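Beta-galacturonidase (Eisenbergiella tayi, PDB 6NCW) hydrolyses beta-linked galacturonides as a family 2 glycoside hydrolase and may also have some beta-glucuronidase activity. Local coordinates at residues Y427-K432 with E440-E445; E493-V498 with K549-S554. All coordinates share one frame; numbering follows the deposited sequence.

Interaction 1: Y427-K432 with E440-E445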
ATOM      1  N   TYR A 427       7.812 -21.957 -26.893  1.00 21.32           N
ATOM      2  CA  TYR A 427       6.420 -21.558 -26.761  1.00 17.80           C
ATOM      3  C   TYR A 427       6.189 -20.730 -25.502  1.00 20.35           C
ATOM      4  O   TYR A 427       6.746 -21.017 -24.445  1.00 19.93           O
ATOM      5  CB  TYR A 427       5.523 -22.783 -26.766  1.00 20.67           C
ATOM      6  CG  TYR A 427       4.943 -23.031 -28.140  1.00 20.31           C
ATOM      7  CD1 TYR A 427       5.568 -23.883 -29.053  1.00 23.75           C
ATOM      8  CD2 TYR A 427       3.792 -22.380 -28.537  1.00 21.17           C
ATOM      9  CE1 TYR A 427       5.023 -24.092 -30.335  1.00 23.06           C
ATOM     10  CE2 TYR A 427       3.245 -22.579 -29.795  1.00 24.67           C
ATOM     11  CZ  TYR A 427       3.852 -23.427 -30.687  1.00 23.22           C
ATOM     12  OH  TYR A 427       3.263 -23.584 -31.928  1.00 24.69           O
ATOM     13  N   ASN A 428       5.408 -19.668 -25.651  1.00 22.75           N
ATOM     14  CA  ASN A 428       4.876 -18.891 -24.535  1.00 23.65           C
ATOM     15  C   ASN A 428       3.497 -19.440 -24.180  1.00 21.30           C
ATOM     16  O   ASN A 428       2.602 -19.471 -25.034  1.00 23.93           O
ATOM     17  CB  ASN A 428       4.770 -17.415 -24.914  1.00 17.93           C
ATOM     18  CG  ASN A 428       6.093 -16.842 -25.375  1.00 21.14           C
ATOM     19  OD1 ASN A 428       7.154 -17.399 -25.082  1.00 20.93           O
ATOM     20  ND2 ASN A 428       6.046 -15.715 -26.084  1.00 18.93           N
ATOM     21  N   ILE A 429       3.322 -19.881 -22.942  1.00 18.50           N
ATOM     22  CA  ILE A 429       2.036 -20.439 -22.511  1.00 25.76           C
ATOM     23  C   ILE A 429       1.682 -19.866 -21.150  1.00 19.72           C
ATOM     24  O   ILE A 429       2.559 -19.669 -20.298  1.00 18.45           O
ATOM     25  CB  ILE A 429       2.037 -21.989 -22.447  1.00 22.69           C
ATOM     26  CG1 ILE A 429       2.990 -22.499 -21.371  1.00 18.93           C
ATOM     27  CG2 ILE A 429       2.342 -22.601 -23.819  1.00 23.89           C
ATOM     28  CD1 ILE A 429       2.915 -24.022 -21.143  1.00 17.79           C
ATOM     29  N   TYR A 430       0.387 -19.619 -20.931  1.00 16.69           N
ATOM     30  CA  TYR A 430      -0.085 -19.116 -19.636  1.00 20.35           C
ATOM     31  C   TYR A 430      -1.265 -19.903 -19.046  1.00 24.98           C
ATOM     32  O   TYR A 430      -2.266 -19.317 -18.630  1.00 21.20           O
ATOM     33  CB  TYR A 430      -0.454 -17.649 -19.787  1.00 23.28           C
ATOM     34  CG  TYR A 430       0.733 -16.749 -20.060  1.00 20.71           C
ATOM     35  CD1 TYR A 430       1.159 -16.503 -21.353  1.00 22.16           C
ATOM     36  CD2 TYR A 430       1.418 -16.137 -19.009  1.00 20.75           C
ATOM     37  CE1 TYR A 430       2.231 -15.651 -21.596  1.00 25.40           C
ATOM     38  CE2 TYR A 430       2.478 -15.293 -19.242  1.00 19.18           C
ATOM     39  CZ  TYR A 430       2.883 -15.055 -20.534  1.00 20.90           C
ATOM     40  OH  TYR A 430       3.950 -14.207 -20.764  1.00 28.17           O
ATOM     41  N   PRO A 431      -1.167 -21.231 -18.951  1.00 24.34           N
ATOM     42  CA  PRO A 431      -2.217 -21.974 -18.236  1.00 24.90           C
ATOM     43  C   PRO A 431      -2.201 -21.592 -16.767  1.00 24.59           C
ATOM     44  O   PRO A 431      -1.135 -21.366 -16.177  1.00 23.85           O
ATOM     45  CB  PRO A 431      -1.824 -23.444 -18.433  1.00 23.32           C
ATOM     46  CG  PRO A 431      -0.282 -23.363 -18.588  1.00 20.70           C
ATOM     47  CD  PRO A 431      -0.095 -22.130 -19.430  1.00 19.89           C
ATOM     48  N   LYS A 432      -3.402 -21.495 -16.195  1.00 22.40           N
ATOM     49  CA  LYS A 432      -3.710 -21.060 -14.835  1.00 22.02           C
ATOM     50  C   LYS A 432      -3.618 -19.541 -14.698  1.00 25.01           C
ATOM     51  O   LYS A 432      -3.852 -19.006 -13.592  1.00 24.55           O
ATOM     52  CB  LYS A 432      -2.845 -21.757 -13.771  1.00 23.14           C
ATOM     53  CG  LYS A 432      -3.249 -23.225 -13.605  1.00 25.38           C
ATOM     54  CD  LYS A 432      -4.781 -23.325 -13.574  1.00 32.01           C
ATOM     55  CE  LYS A 432      -5.279 -24.706 -13.145  1.00 37.02           C
ATOM     56  NZ  LYS A 432      -4.936 -24.986 -11.717  1.00 39.90           N
ATOM     57  N   GLU A 440      -0.191 -29.229 -16.578  1.00 29.51           N
ATOM     58  CA  GLU A 440       0.311 -30.475 -17.150  1.00 30.90           C
ATOM     59  C   GLU A 440      -0.457 -30.870 -18.409  1.00 30.84           C
ATOM     60  O   GLU A 440       0.140 -31.351 -19.377  1.00 32.73           O
ATOM     61  CB  GLU A 440       0.221 -31.584 -16.112  1.00 35.25           C
ATOM     62  CG  GLU A 440       1.135 -32.730 -16.399  1.00 43.42           C
ATOM     63  CD  GLU A 440       1.530 -33.451 -15.132  1.00 56.91           C
ATOM     64  OE1 GLU A 440       0.605 -33.869 -14.389  1.00 50.49           O
ATOM     65  OE2 GLU A 440       2.759 -33.562 -14.875  1.00 59.92           O
ATOM     66  N   ASP A 441      -1.779 -30.677 -18.409  1.00 28.22           N
ATOM     67  CA  ASP A 441      -2.596 -31.078 -19.555  1.00 31.08           C
ATOM     68  C   ASP A 441      -2.352 -30.170 -20.747  1.00 29.70           C
ATOM     69  O   ASP A 441      -2.226 -30.640 -21.880  1.00 31.62           O
ATOM     70  CB  ASP A 441      -4.085 -31.056 -19.189  1.00 31.52           C
ATOM     71  CG  ASP A 441      -4.419 -31.982 -18.024  1.00 35.58           C
ATOM     72  OD1 ASP A 441      -3.530 -32.754 -17.618  1.00 33.92           O
ATOM     73  OD2 ASP A 441      -5.568 -31.929 -17.523  1.00 38.46           O
ATOM     74  N   TYR A 442      -2.305 -28.865 -20.506  1.00 25.81           N
ATOM     75  CA  TYR A 442      -2.048 -27.909 -21.573  1.00 26.16           C
ATOM     76  C   TYR A 442      -0.684 -28.162 -22.200  1.00 25.76           C
ATOM     77  O   TYR A 442      -0.543 -28.217 -23.427  1.00 26.75           O
ATOM     78  CB  TYR A 442      -2.140 -26.496 -20.991  1.00 26.19           C
ATOM     79  CG  TYR A 442      -2.271 -25.399 -21.996  1.00 29.84           C
ATOM     80  CD1 TYR A 442      -1.183 -24.601 -22.328  1.00 24.50           C
ATOM     81  CD2 TYR A 442      -3.494 -25.134 -22.600  1.00 34.92           C
ATOM     82  CE1 TYR A 442      -1.302 -23.564 -23.241  1.00 30.77           C
ATOM     83  CE2 TYR A 442      -3.625 -24.105 -23.527  1.00 38.82           C
ATOM     84  CZ  TYR A 442      -2.533 -23.326 -23.835  1.00 33.89           C
ATOM     85  OH  TYR A 442      -2.665 -22.309 -24.750  1.00 46.59           O
ATOM     86  N   LEU A 443       0.330 -28.351 -21.358  1.00 24.91           N
ATOM     87  CA  LEU A 443       1.687 -28.556 -21.833  1.00 28.38           C
ATOM     88  C   LEU A 443       1.806 -29.864 -22.611  1.00 30.38           C
ATOM     89  O   LEU A 443       2.477 -29.916 -23.652  1.00 25.31           O
ATOM     90  CB  LEU A 443       2.640 -28.526 -20.637  1.00 25.19           C
ATOM     91  CG  LEU A 443       4.129 -28.655 -20.880  1.00 23.16           C
ATOM     92  CD1 LEU A 443       4.570 -27.692 -21.993  1.00 26.02           C
ATOM     93  CD2 LEU A 443       4.853 -28.368 -19.583  1.00 21.47           C
ATOM     94  N   ASP A 444       1.151 -30.925 -22.131  1.00 27.89           N
ATOM     95  CA  ASP A 444       1.191 -32.208 -22.834  1.00 29.00           C
ATOM     96  C   ASP A 444       0.487 -32.133 -24.182  1.00 27.22           C
ATOM     97  O   ASP A 444       0.984 -32.670 -25.179  1.00 29.06           O
ATOM     98  CB  ASP A 444       0.569 -33.299 -21.960  1.00 31.37           C
ATOM     99  CG  ASP A 444       1.458 -33.662 -20.771  1.00 38.29           C
ATOM    100  OD1 ASP A 444       2.628 -33.199 -20.738  1.00 45.01           O
ATOM    101  OD2 ASP A 444       0.991 -34.398 -19.873  1.00 45.06           O
ATOM    102  N   GLU A 445      -0.663 -31.469 -24.236  1.00 25.89           N
ATOM    103  CA  GLU A 445      -1.365 -31.322 -25.506  1.00 28.19           C
ATOM    104  C   GLU A 445      -0.516 -30.562 -26.523  1.00 28.02           C
ATOM    105  O   GLU A 445      -0.439 -30.954 -27.694  1.00 28.57           O
ATOM    106  CB  GLU A 445      -2.700 -30.617 -25.281  1.00 25.18           C
ATOM    107  CG  GLU A 445      -3.278 -30.062 -26.562  1.00 32.59           C
ATOM    108  CD  GLU A 445      -4.616 -29.365 -26.375  1.00 34.21           C
ATOM    109  OE1 GLU A 445      -5.053 -28.668 -27.317  1.00 42.84           O
ATOM    110  OE2 GLU A 445      -5.239 -29.527 -25.306  1.00 38.06           O
TER
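In the beta-alpha-beta unit formed by strand 425-428, helix 439-453 and strand 461-466 of the TIM barrel, Ile429 and Pro431 pack against Tyr442 and Leu443, closing the short connection between strand and helix. The joint is purely apolar. Tyr442 carries most of it: with CG anti to its backbone N (chi1 -164°), the ring reaches out from the helix to lie beside both partners. Ile429 comes in at the ring's rim, with its CB 3.8 Å from Tyr442 CE1. Its CG2 methyl meets that same CE1 at 3.8 Å and lies in the ring plane, so this is an edge contact. The two side chains run past each other in opposite directions. Pro431 sits nearer the root of the ring, its CB 4.0 Å from Tyr442 CB and its CD 4.0 Å from Tyr442 CD1; the Pro431 and Tyr442 side chains cross at about a right angle. The other branch of Ile429 ends in CD1, which meets Leu443 CD1 at 4.1 Å. Farther out, Tyr442 stacks on Phe413, while Ile429 and Leu443 both rest on Ile463 of strand 461-466, the strand that also bears the galacturonate-binding Glu465.

Interaction 2: E493-V498 with K549-S554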
ATOM      1  N   GLU A 493       2.496 -24.586  -9.468  1.00 22.02           N
ATOM      2  CA  GLU A 493       2.006 -25.575 -10.423  1.00 21.27           C
ATOM      3  C   GLU A 493       2.693 -25.456 -11.783  1.00 22.18           C
ATOM      4  O   GLU A 493       2.993 -26.471 -12.422  1.00 23.35           O
ATOM      5  CB  GLU A 493       0.492 -25.439 -10.593  1.00 18.99           C
ATOM      6  CG  GLU A 493      -0.057 -26.504 -11.542  1.00 29.65           C
ATOM      7  CD  GLU A 493      -1.544 -26.375 -11.839  1.00 32.78           C
ATOM      8  OE1 GLU A 493      -2.206 -25.517 -11.208  1.00 31.09           O
ATOM      9  OE2 GLU A 493      -2.036 -27.134 -12.719  1.00 30.50           O
ATOM     10  N   GLN A 494       2.909 -24.231 -12.263  1.00 19.41           N
ATOM     11  CA  GLN A 494       3.549 -24.032 -13.570  1.00 20.40           C
ATOM     12  C   GLN A 494       4.962 -24.603 -13.616  1.00 18.67           C
ATOM     13  O   GLN A 494       5.339 -25.261 -14.591  1.00 18.26           O
ATOM     14  CB  GLN A 494       3.571 -22.541 -13.922  1.00 18.16           C
ATOM     15  CG  GLN A 494       2.183 -22.008 -14.257  1.00 19.40           C
ATOM     16  CD  GLN A 494       2.143 -20.501 -14.334  1.00 19.11           C
ATOM     17  OE1 GLN A 494       3.092 -19.833 -13.928  1.00 19.47           O
ATOM     18  NE2 GLN A 494       1.046 -19.952 -14.867  1.00 17.57           N
ATOM     19  N   LEU A 495       5.760 -24.358 -12.573  1.00 19.81           N
ATOM     20  CA  LEU A 495       7.150 -24.796 -12.598  1.00 19.88           C
ATOM     21  C   LEU A 495       7.243 -26.306 -12.426  1.00 25.44           C
ATOM     22  O   LEU A 495       8.068 -26.968 -13.075  1.00 22.16           O
ATOM     23  CB  LEU A 495       7.956 -24.069 -11.512  1.00 18.30           C
ATOM     24  CG  LEU A 495       8.241 -22.566 -11.764  1.00 18.22           C
ATOM     25  CD1 LEU A 495       8.931 -21.931 -10.576  1.00 16.93           C
ATOM     26  CD2 LEU A 495       9.093 -22.324 -13.016  1.00 16.82           C
ATOM     27  N   GLN A 496       6.403 -26.863 -11.550  1.00 22.21           N
ATOM     28  CA  GLN A 496       6.365 -28.308 -11.370  1.00 24.29           C
ATOM     29  C   GLN A 496       6.077 -29.015 -12.693  1.00 25.91           C
ATOM     30  O   GLN A 496       6.717 -30.020 -13.016  1.00 25.76           O
ATOM     31  CB  GLN A 496       5.331 -28.657 -10.294  1.00 24.71           C
ATOM     32  CG  GLN A 496       4.724 -30.046 -10.373  1.00 37.48           C
ATOM     33  CD  GLN A 496       5.702 -31.172 -10.064  1.00 50.23           C
ATOM     34  OE1 GLN A 496       6.627 -31.014  -9.252  1.00 55.49           O
ATOM     35  NE2 GLN A 496       5.498 -32.329 -10.717  1.00 46.96           N
ATOM     36  N   ALA A 497       5.185 -28.458 -13.513  1.00 22.37           N
ATOM     37  CA  ALA A 497       4.856 -29.115 -14.773  1.00 21.60           C
ATOM     38  C   ALA A 497       6.002 -29.015 -15.780  1.00 27.45           C
ATOM     39  O   ALA A 497       6.366 -30.019 -16.399  1.00 24.35           O
ATOM     40  CB  ALA A 497       3.565 -28.546 -15.356  1.00 21.39           C
ATOM     41  N   VAL A 498       6.587 -27.820 -15.968  1.00 21.33           N
ATOM     42  CA  VAL A 498       7.607 -27.666 -17.009  1.00 21.01           C
ATOM     43  C   VAL A 498       8.825 -28.537 -16.708  1.00 23.03           C
ATOM     44  O   VAL A 498       9.381 -29.176 -17.604  1.00 28.02           O
ATOM     45  CB  VAL A 498       8.004 -26.178 -17.205  1.00 24.72           C
ATOM     46  CG1 VAL A 498       6.803 -25.353 -17.650  1.00 21.80           C
ATOM     47  CG2 VAL A 498       8.581 -25.583 -15.934  1.00 20.88           C
ATOM     48  N   LYS A 549      12.259 -19.532  -5.911  1.00 21.51           N
ATOM     49  CA  LYS A 549      13.554 -19.844  -5.330  1.00 23.93           C
ATOM     50  C   LYS A 549      13.620 -21.307  -4.901  1.00 26.27           C
ATOM     51  O   LYS A 549      14.581 -22.014  -5.221  1.00 25.78           O
ATOM     52  CB  LYS A 549      13.810 -18.900  -4.158  1.00 22.36           C
ATOM     53  CG  LYS A 549      15.113 -19.090  -3.417  1.00 28.26           C
ATOM     54  CD  LYS A 549      15.254 -17.944  -2.414  1.00 29.91           C
ATOM     55  CE  LYS A 549      16.573 -17.991  -1.673  1.00 32.24           C
ATOM     56  NZ  LYS A 549      16.685 -16.820  -0.779  1.00 37.16           N
ATOM     57  N   ASP A 550      12.594 -21.786  -4.193  1.00 26.65           N
ATOM     58  CA  ASP A 550      12.559 -23.196  -3.810  1.00 27.72           C
ATOM     59  C   ASP A 550      12.689 -24.103  -5.023  1.00 29.60           C
ATOM     60  O   ASP A 550      13.418 -25.100  -4.983  1.00 30.87           O
ATOM     61  CB  ASP A 550      11.267 -23.527  -3.075  1.00 25.02           C
ATOM     62  CG  ASP A 550      11.223 -22.947  -1.674  1.00 31.74           C
ATOM     63  OD1 ASP A 550      12.276 -22.506  -1.159  1.00 39.57           O
ATOM     64  OD2 ASP A 550      10.112 -22.914  -1.096  1.00 40.08           O
ATOM     65  N   SER A 551      11.985 -23.778  -6.110  1.00 28.89           N
ATOM     66  CA  SER A 551      12.031 -24.619  -7.302  1.00 26.11           C
ATOM     67  C   SER A 551      13.402 -24.571  -7.970  1.00 26.98           C
ATOM     68  O   SER A 551      14.011 -25.615  -8.224  1.00 23.72           O
ATOM     69  CB  SER A 551      10.948 -24.199  -8.291  1.00 27.27           C
ATOM     70  OG  SER A 551      11.113 -24.889  -9.515  1.00 25.20           O
ATOM     71  N   TYR A 552      13.907 -23.363  -8.258  1.00 26.31           N
ATOM     72  CA  TYR A 552      15.140 -23.255  -9.034  1.00 22.52           C
ATOM     73  C   TYR A 552      16.363 -23.703  -8.233  1.00 26.07           C
ATOM     74  O   TYR A 552      17.326 -24.214  -8.810  1.00 22.89           O
ATOM     75  CB  TYR A 552      15.338 -21.821  -9.522  1.00 20.25           C
ATOM     76  CG  TYR A 552      14.578 -21.421 -10.777  1.00 19.32           C
ATOM     77  CD1 TYR A 552      13.604 -22.241 -11.337  1.00 19.50           C
ATOM     78  CD2 TYR A 552      14.853 -20.216 -11.405  1.00 20.67           C
ATOM     79  CE1 TYR A 552      12.921 -21.867 -12.498  1.00 18.44           C
ATOM     80  CE2 TYR A 552      14.174 -19.829 -12.552  1.00 19.61           C
ATOM     81  CZ  TYR A 552      13.215 -20.654 -13.099  1.00 20.17           C
ATOM     82  OH  TYR A 552      12.558 -20.254 -14.252  1.00 21.63           O
ATOM     83  N   ARG A 553      16.366 -23.482  -6.919  1.00 24.41           N
ATOM     84  CA  ARG A 553      17.483 -23.927  -6.093  1.00 34.37           C
ATOM     85  C   ARG A 553      17.517 -25.442  -5.903  1.00 33.15           C
ATOM     86  O   ARG A 553      18.535 -25.974  -5.452  1.00 33.64           O
ATOM     87  CB  ARG A 553      17.420 -23.240  -4.732  1.00 31.44           C
ATOM     88  CG  ARG A 553      17.724 -21.762  -4.776  1.00 30.57           C
ATOM     89  CD  ARG A 553      18.999 -21.558  -4.038  1.00 43.96           C
ATOM     90  NE  ARG A 553      19.044 -20.316  -3.293  1.00 41.85           N
ATOM     91  CZ  ARG A 553      19.889 -19.334  -3.580  1.00 45.07           C
ATOM     92  NH1 ARG A 553      20.730 -19.483  -4.606  1.00 41.48           N
ATOM     93  NH2 ARG A 553      19.882 -18.213  -2.855  1.00 35.62           N
ATOM     94  N   SER A 554      16.448 -26.152  -6.239  1.00 28.38           N
ATOM     95  CA  SER A 554      16.426 -27.600  -6.112  1.00 32.51           C
ATOM     96  C   SER A 554      16.906 -28.304  -7.376  1.00 33.92           C
ATOM     97  O   SER A 554      16.779 -29.528  -7.483  1.00 33.16           O
ATOM     98  CB  SER A 554      15.016 -28.067  -5.763  1.00 28.40           C
ATOM     99  OG  SER A 554      14.156 -27.917  -6.875  1.00 28.51           O
TER
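Leu495 meets Ser551 and Tyr552 through van der Waals contact, and its two methyl groups divide the work. Its CG stands anti to the carbonyl carbon (chi1 -72°), and the chain continues extended into CD1, which ends 3.8 Å from Ser551 CB. The second branch, CD2, turns to the ring of Tyr552 and stops 3.9 Å from CE1, where the two side chains cross at about a right angle. Ser551 packs through its hydroxyl as well: OG lies 3.8 Å from Leu495 CB, and an equal 3.8 Å from Leu495 CD1. The small serine side chain is consistent with the close approach of the backbones, whose Leu495 and Ser551 CA atoms are 7.2 Å apart.

These are neighbouring helices of the TIM barrel, 484-500 before strand 504-509 in the chain and 544-553 after it. Leu495 and Tyr552 both rest on Ile509 of that strand, so the leucine and the tyrosine meet over strand 504-509, on the outside of the barrel.

None of the polar bonds joins Leu495's helix to the other segment. Within 549-554, where helix 544-553 runs out, Ser554 folds back on Ser551 O, donating from OG at 2.7 Å and from its backbone N at 3.2 Å. Both donors approach from the same face of the carbonyl plane; OG is tilted 27° from that plane, with a C=O to donor angle of 131°. The bond from Ser554 N to Asp550 O is weak. Next to the CE1 that meets Leu495, the hydroxyl of Tyr552 is hydrogen-bonded to Gly274 O of strand 268-276, which ties this helix to the first strand of the barrel.

Overall arrangement
Both interactions lie in the TIM barrel domain, on the same side of the chain's centre, with their centres 15 Å apart. Interaction 1 closes before interaction 2 opens: strand 425-428 and helix 439-453 come first, then strand 461-466, helix 484-500, strand 504-509 and finally helix 544-553. Helix 484-500, half of interaction 2, also touches both segments of interaction 1: Lys432 NZ forms a salt bridge with Glu493 OE1 (2.8 Å), Pro431 O probably accepts a hydrogen bond from Gln494 NE2, and Leu443 packs on Val498. Successive elements of the barrel are thus joined side by side, interaction 1 against strand 461-466 and interaction 2 against strand 504-509.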